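Local coordinates for protein inner kinetochore subunit cnp3 (Schizosaccharomyces pombe, PDB 6O2D) that serves as an inner-kinetochore component at centromeres, supporting outer kinetochore assembly and chromosome segregation, and contributes here its C-terminal cupin domain, at residues 81-92 with 113-124. Sequence-based numbering, arbitrary orientation.
Sequences VKPSKHNIMSFC and GVFIVPRGNYYS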
loop_
_atom_site.group_PDB
_atom_site.type_symbol
_atom_site.label_atom_id
_atom_site.label_comp_id
_atom_site.label_asym_id
_atom_site.label_seq_id
_atom_site.Cartn_x
_atom_site.Cartn_y
_atom_site.Cartn_z
ATOM N N VAL B 81 12.954 8.272 -15.339
ATOM C CA VAL B 81 13.329 8.415 -13.939
ATOM C C VAL B 81 12.603 9.609 -13.333
ATOM O O VAL B 81 12.479 10.674 -13.951
ATOM C CB VAL B 81 14.856 8.539 -13.793
ATOM C CG1 VAL B 81 15.365 9.829 -14.418
ATOM C CG2 VAL B 81 15.257 8.446 -12.325
ATOM N N LYS B 82 12.076 9.418 -12.129
ATOM C CA LYS B 82 11.431 10.492 -11.398
ATOM C C LYS B 82 11.876 10.427 -9.949
ATOM O O LYS B 82 12.233 9.350 -9.453
ATOM C CB LYS B 82 9.897 10.390 -11.472
ATOM C CG LYS B 82 9.312 10.509 -12.877
ATOM C CD LYS B 82 9.337 11.939 -13.404
ATOM C CE LYS B 82 8.850 11.994 -14.854
ATOM N NZ LYS B 82 7.956 13.159 -15.129
ATOM N N PRO B 83 11.884 11.561 -9.250
ATOM C CA PRO B 83 12.236 11.572 -7.829
ATOM C C PRO B 83 11.025 11.316 -6.949
ATOM O O PRO B 83 9.908 11.743 -7.244
ATOM C CB PRO B 83 12.759 12.998 -7.618
ATOM C CG PRO B 83 11.972 13.814 -8.592
ATOM C CD PRO B 83 11.704 12.921 -9.787
ATOM N N SER B 84 11.265 10.610 -5.840
ATOM C CA SER B 84 10.200 10.361 -4.875
ATOM C C SER B 84 9.902 11.566 -3.996
ATOM O O SER B 84 8.785 11.672 -3.475
ATOM C CB SER B 84 10.553 9.161 -3.994
ATOM O OG SER B 84 11.559 9.505 -3.060
ATOM N N LYS B 85 10.858 12.479 -3.842
ATOM C CA LYS B 85 10.707 13.708 -3.043
ATOM C C LYS B 85 10.244 13.324 -1.634
ATOM O O LYS B 85 10.836 12.427 -1.019
ATOM C CB LYS B 85 9.797 14.676 -3.793
ATOM C CG LYS B 85 10.444 15.366 -4.994
ATOM C CD LYS B 85 9.493 16.363 -5.650
ATOM C CE LYS B 85 8.273 15.666 -6.248
ATOM N NZ LYS B 85 7.451 16.582 -7.094
ATOM N N HIS B 86 9.186 13.932 -1.107
ATOM C CA HIS B 86 8.773 13.747 0.277
ATOM C C HIS B 86 7.837 12.561 0.468
ATOM O O HIS B 86 7.299 12.388 1.566
ATOM C CB HIS B 86 8.089 15.018 0.768
ATOM C CG HIS B 86 6.992 15.478 -0.139
ATOM N ND1 HIS B 86 7.235 16.163 -1.311
ATOM C CD2 HIS B 86 5.650 15.313 -0.071
ATOM C CE1 HIS B 86 6.089 16.418 -1.915
ATOM N NE2 HIS B 86 5.112 15.915 -1.182
ATOM N N ASN B 87 7.615 11.755 -0.568
ATOM C CA ASN B 87 6.747 10.593 -0.482
ATOM C C ASN B 87 7.574 9.320 -0.510
ATOM O O ASN B 87 8.580 9.239 -1.224
ATOM C CB ASN B 87 5.737 10.546 -1.630
ATOM C CG ASN B 87 4.848 11.747 -1.664
ATOM O OD1 ASN B 87 4.058 11.969 -0.752
ATOM N ND2 ASN B 87 4.962 12.535 -2.721
ATOM N N ILE B 88 7.160 8.336 0.280
ATOM C CA ILE B 88 7.650 6.972 0.129
ATOM C C ILE B 88 6.697 6.255 -0.822
ATOM O O ILE B 88 5.479 6.273 -0.620
ATOM C CB ILE B 88 7.757 6.249 1.482
ATOM C CG1 ILE B 88 8.063 4.763 1.274
ATOM C CG2 ILE B 88 6.492 6.423 2.299
ATOM C CD1 ILE B 88 8.803 4.119 2.436
HETATM N N MSE B 89 7.244 5.685 -1.893
HETATM C CA MSE B 89 6.464 4.936 -2.867
HETATM C C MSE B 89 6.458 3.468 -2.516
HETATM O O MSE B 89 7.456 2.945 -2.023
HETATM C CB MSE B 89 7.020 5.093 -4.288
HETATM C CG MSE B 89 7.608 6.445 -4.616
HETATM SE SE MSE B 89 6.248 7.661 -5.268
HETATM C CE MSE B 89 5.669 6.715 -6.874
ATOM N N SER B 90 5.330 2.811 -2.786
ATOM C CA SER B 90 5.214 1.363 -2.720
ATOM C C SER B 90 4.606 0.856 -4.017
ATOM O O SER B 90 3.741 1.512 -4.608
ATOM C CB SER B 90 4.344 0.920 -1.539
ATOM O OG SER B 90 4.739 -0.347 -1.057
ATOM N N PHE B 91 5.093 -0.289 -4.484
ATOM C CA PHE B 91 4.569 -0.918 -5.687
ATOM C C PHE B 91 4.426 -2.405 -5.424
ATOM O O PHE B 91 5.347 -3.023 -4.882
ATOM C CB PHE B 91 5.474 -0.676 -6.894
ATOM C CG PHE B 91 5.518 0.754 -7.328
ATOM C CD1 PHE B 91 4.517 1.279 -8.126
ATOM C CD2 PHE B 91 6.554 1.579 -6.931
ATOM C CE1 PHE B 91 4.555 2.599 -8.526
ATOM C CE2 PHE B 91 6.590 2.893 -7.327
ATOM C CZ PHE B 91 5.588 3.403 -8.127
ATOM N N CYS B 92 3.277 -2.972 -5.796
ATOM C CA CYS B 92 3.085 -4.416 -5.801
ATOM C C CYS B 92 2.729 -4.853 -7.213
ATOM O O CYS B 92 1.774 -4.338 -7.808
ATOM C CB CYS B 92 1.996 -4.844 -4.813
ATOM S SG CYS B 92 1.770 -6.654 -4.764
ATOM N N GLY B 113 6.068 -9.567 -6.348
ATOM C CA GLY B 113 7.220 -8.820 -5.888
ATOM C C GLY B 113 6.751 -7.429 -5.496
ATOM O O GLY B 113 5.814 -6.893 -6.084
ATOM N N VAL B 114 7.384 -6.874 -4.466
ATOM C CA VAL B 114 7.112 -5.512 -4.023
ATOM C C VAL B 114 8.433 -4.788 -3.810
ATOM O O VAL B 114 9.425 -5.390 -3.383
ATOM C CB VAL B 114 6.258 -5.473 -2.737
ATOM C CG1 VAL B 114 4.876 -6.043 -3.001
ATOM C CG2 VAL B 114 6.944 -6.229 -1.611
ATOM N N PHE B 115 8.450 -3.498 -4.119
ATOM C CA PHE B 115 9.601 -2.671 -3.813
ATOM C C PHE B 115 9.112 -1.305 -3.360
ATOM O O PHE B 115 7.983 -0.900 -3.651
ATOM C CB PHE B 115 10.569 -2.568 -5.004
ATOM C CG PHE B 115 10.079 -1.699 -6.124
ATOM C CD1 PHE B 115 9.222 -2.204 -7.083
ATOM C CD2 PHE B 115 10.500 -0.386 -6.237
ATOM C CE1 PHE B 115 8.783 -1.408 -8.124
ATOM C CE2 PHE B 115 10.065 0.412 -7.276
ATOM C CZ PHE B 115 9.210 -0.100 -8.221
ATOM N N ILE B 116 9.965 -0.616 -2.601
ATOM C CA ILE B 116 9.678 0.717 -2.098
ATOM C C ILE B 116 10.678 1.686 -2.692
ATOM O O ILE B 116 11.833 1.340 -2.950
ATOM C CB ILE B 116 9.743 0.807 -0.560
ATOM C CG1 ILE B 116 11.087 0.257 -0.060
ATOM C CG2 ILE B 116 8.560 0.106 0.062
ATOM C CD1 ILE B 116 11.437 0.683 1.345
ATOM N N VAL B 117 10.231 2.916 -2.890
ATOM C CA VAL B 117 11.147 4.005 -3.192
ATOM C C VAL B 117 11.090 4.948 -2.001
ATOM O O VAL B 117 10.132 5.725 -1.883
ATOM C CB VAL B 117 10.771 4.717 -4.500
ATOM C CG1 VAL B 117 11.823 5.762 -4.860
ATOM C CG2 VAL B 117 10.582 3.706 -5.621
ATOM N N PRO B 118 12.056 4.900 -1.083
ATOM C CA PRO B 118 12.010 5.794 0.078
ATOM C C PRO B 118 12.033 7.249 -0.356
ATOM O O PRO B 118 12.421 7.586 -1.478
ATOM C CB PRO B 118 13.273 5.432 0.868
ATOM C CG PRO B 118 13.655 4.073 0.390
ATOM C CD PRO B 118 13.210 3.987 -1.038
ATOM N N ARG B 119 11.621 8.121 0.564
ATOM C CA ARG B 119 11.665 9.552 0.299
ATOM C C ARG B 119 13.091 9.971 -0.035
ATOM O O ARG B 119 14.055 9.439 0.522
ATOM C CB ARG B 119 11.161 10.333 1.514
ATOM C CG ARG B 119 9.736 9.996 1.935
ATOM C CD ARG B 119 9.354 10.687 3.242
ATOM N NE ARG B 119 10.059 10.122 4.388
ATOM C CZ ARG B 119 10.019 10.627 5.615
ATOM N NH1 ARG B 119 9.304 11.717 5.873
ATOM N NH2 ARG B 119 10.698 10.036 6.588
ATOM N N GLY B 120 13.216 10.929 -0.954
ATOM C CA GLY B 120 14.510 11.466 -1.351
ATOM C C GLY B 120 15.332 10.570 -2.255
ATOM O O GLY B 120 16.559 10.600 -2.187
ATOM N N ASN B 121 14.690 9.766 -3.103
ATOM C CA ASN B 121 15.391 8.843 -3.989
ATOM C C ASN B 121 14.813 8.950 -5.398
ATOM O O ASN B 121 13.866 9.701 -5.648
ATOM C CB ASN B 121 15.329 7.414 -3.447
ATOM C CG ASN B 121 16.008 7.282 -2.097
ATOM O OD1 ASN B 121 17.208 7.054 -2.018
ATOM N ND2 ASN B 121 15.241 7.438 -1.029
ATOM N N TYR B 122 15.437 8.239 -6.335
ATOM C CA TYR B 122 15.059 8.242 -7.744
ATOM C C TYR B 122 14.674 6.841 -8.208
ATOM O O TYR B 122 15.271 5.850 -7.774
ATOM C CB TYR B 122 16.217 8.801 -8.595
ATOM C CG TYR B 122 16.654 10.169 -8.118
ATOM C CD1 TYR B 122 17.603 10.313 -7.115
ATOM C CD2 TYR B 122 16.070 11.318 -8.631
ATOM C CE1 TYR B 122 17.973 11.559 -6.658
ATOM C CE2 TYR B 122 16.432 12.566 -8.179
ATOM C CZ TYR B 122 17.383 12.683 -7.196
ATOM O OH TYR B 122 17.749 13.933 -6.755
ATOM N N TYR B 123 13.683 6.754 -9.096
ATOM C CA TYR B 123 13.235 5.452 -9.569
ATOM C C TYR B 123 12.803 5.543 -11.023
ATOM O O TYR B 123 12.395 6.603 -11.504
ATOM C CB TYR B 123 12.086 4.885 -8.721
ATOM C CG TYR B 123 10.713 5.418 -9.075
ATOM C CD1 TYR B 123 10.304 6.675 -8.645
ATOM C CD2 TYR B 123 9.820 4.658 -9.822
ATOM C CE1 TYR B 123 9.054 7.166 -8.957
ATOM C CE2 TYR B 123 8.560 5.138 -10.136
ATOM C CZ TYR B 123 8.184 6.393 -9.701
ATOM O OH TYR B 123 6.936 6.879 -10.016
ATOM N N SER B 124 12.912 4.410 -11.720
ATOM C CA SER B 124 12.418 4.248 -13.079
ATOM C C SER B 124 11.942 2.810 -13.244
ATOM O O SER B 124 12.376 1.915 -12.517
ATOM C CB SER B 124 13.503 4.587 -14.113
ATOM O OG SER B 124 14.467 3.549 -14.191
HETATM O O HOH W 1 13.608 12.299 -4.194
#
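A chi1 of 73° sets CG of Phe115 between its backbone N and carbonyl carbon, bringing the ring beside that of Phe91 on strand 88-92, where CZ of Phe115 comes 3.4 Å from CD2 of Phe91. The planes differ by just 22°, but with ring centroids 5.1 Å apart the pair is slid so far that the rings barely overlap. Tyr123 closes the aromatic cluster from strand 122-124: its CE2 lies 4.0 Å from Phe91 CZ; the side chains cross at about a right angle, yet the ring planes differ by 40°, so the pair is neither stacked nor T-shaped. Met89, present as selenomethionine and bent at chi2 and chi3, runs alongside Val117 and puts SE 5.5 Å from the centroid of the Tyr123 ring, an oblique Met-aromatic contact.

The contacts of Phe91 and Met89 with Tyr123 bridge the two antiparallel sheets of the cupin (jelly-roll) beta barrel, since each segment spends one strand in each sheet. Two ladders, Lys82 and Pro83 with Tyr123 and Tyr122, and Met89 through Cys92 with Val117 through Val114, are offset by one residue across the intervening loops. Along its other edge, strand 113-117 pairs through Gly113 to Phe115 antiparallel with a strand of the second subunit, so the sheet continues through the dimer interface.

Between the ladders, Ser84 OG donates to Pro118 O (2.6 Å) and accepts from Asn121 N (3.1 Å). Asn121 ND2 reaches Pro118 O from the opposite face of the carbonyl plane, while Asn121 OD1 bonds Asn103 and Leu22 of the second subunit. Replacing Ser84 by alanine would probably leave Asn121 N without this acceptor and Pro118 O with one donor fewer, letting the 118-121 loop shift. The type II' turn from Ser84 to Asn87 presents Lys85 O to Gly120 N at 2.8 Å, and Arg119 lays its CD against His86 O, 3.2 Å away.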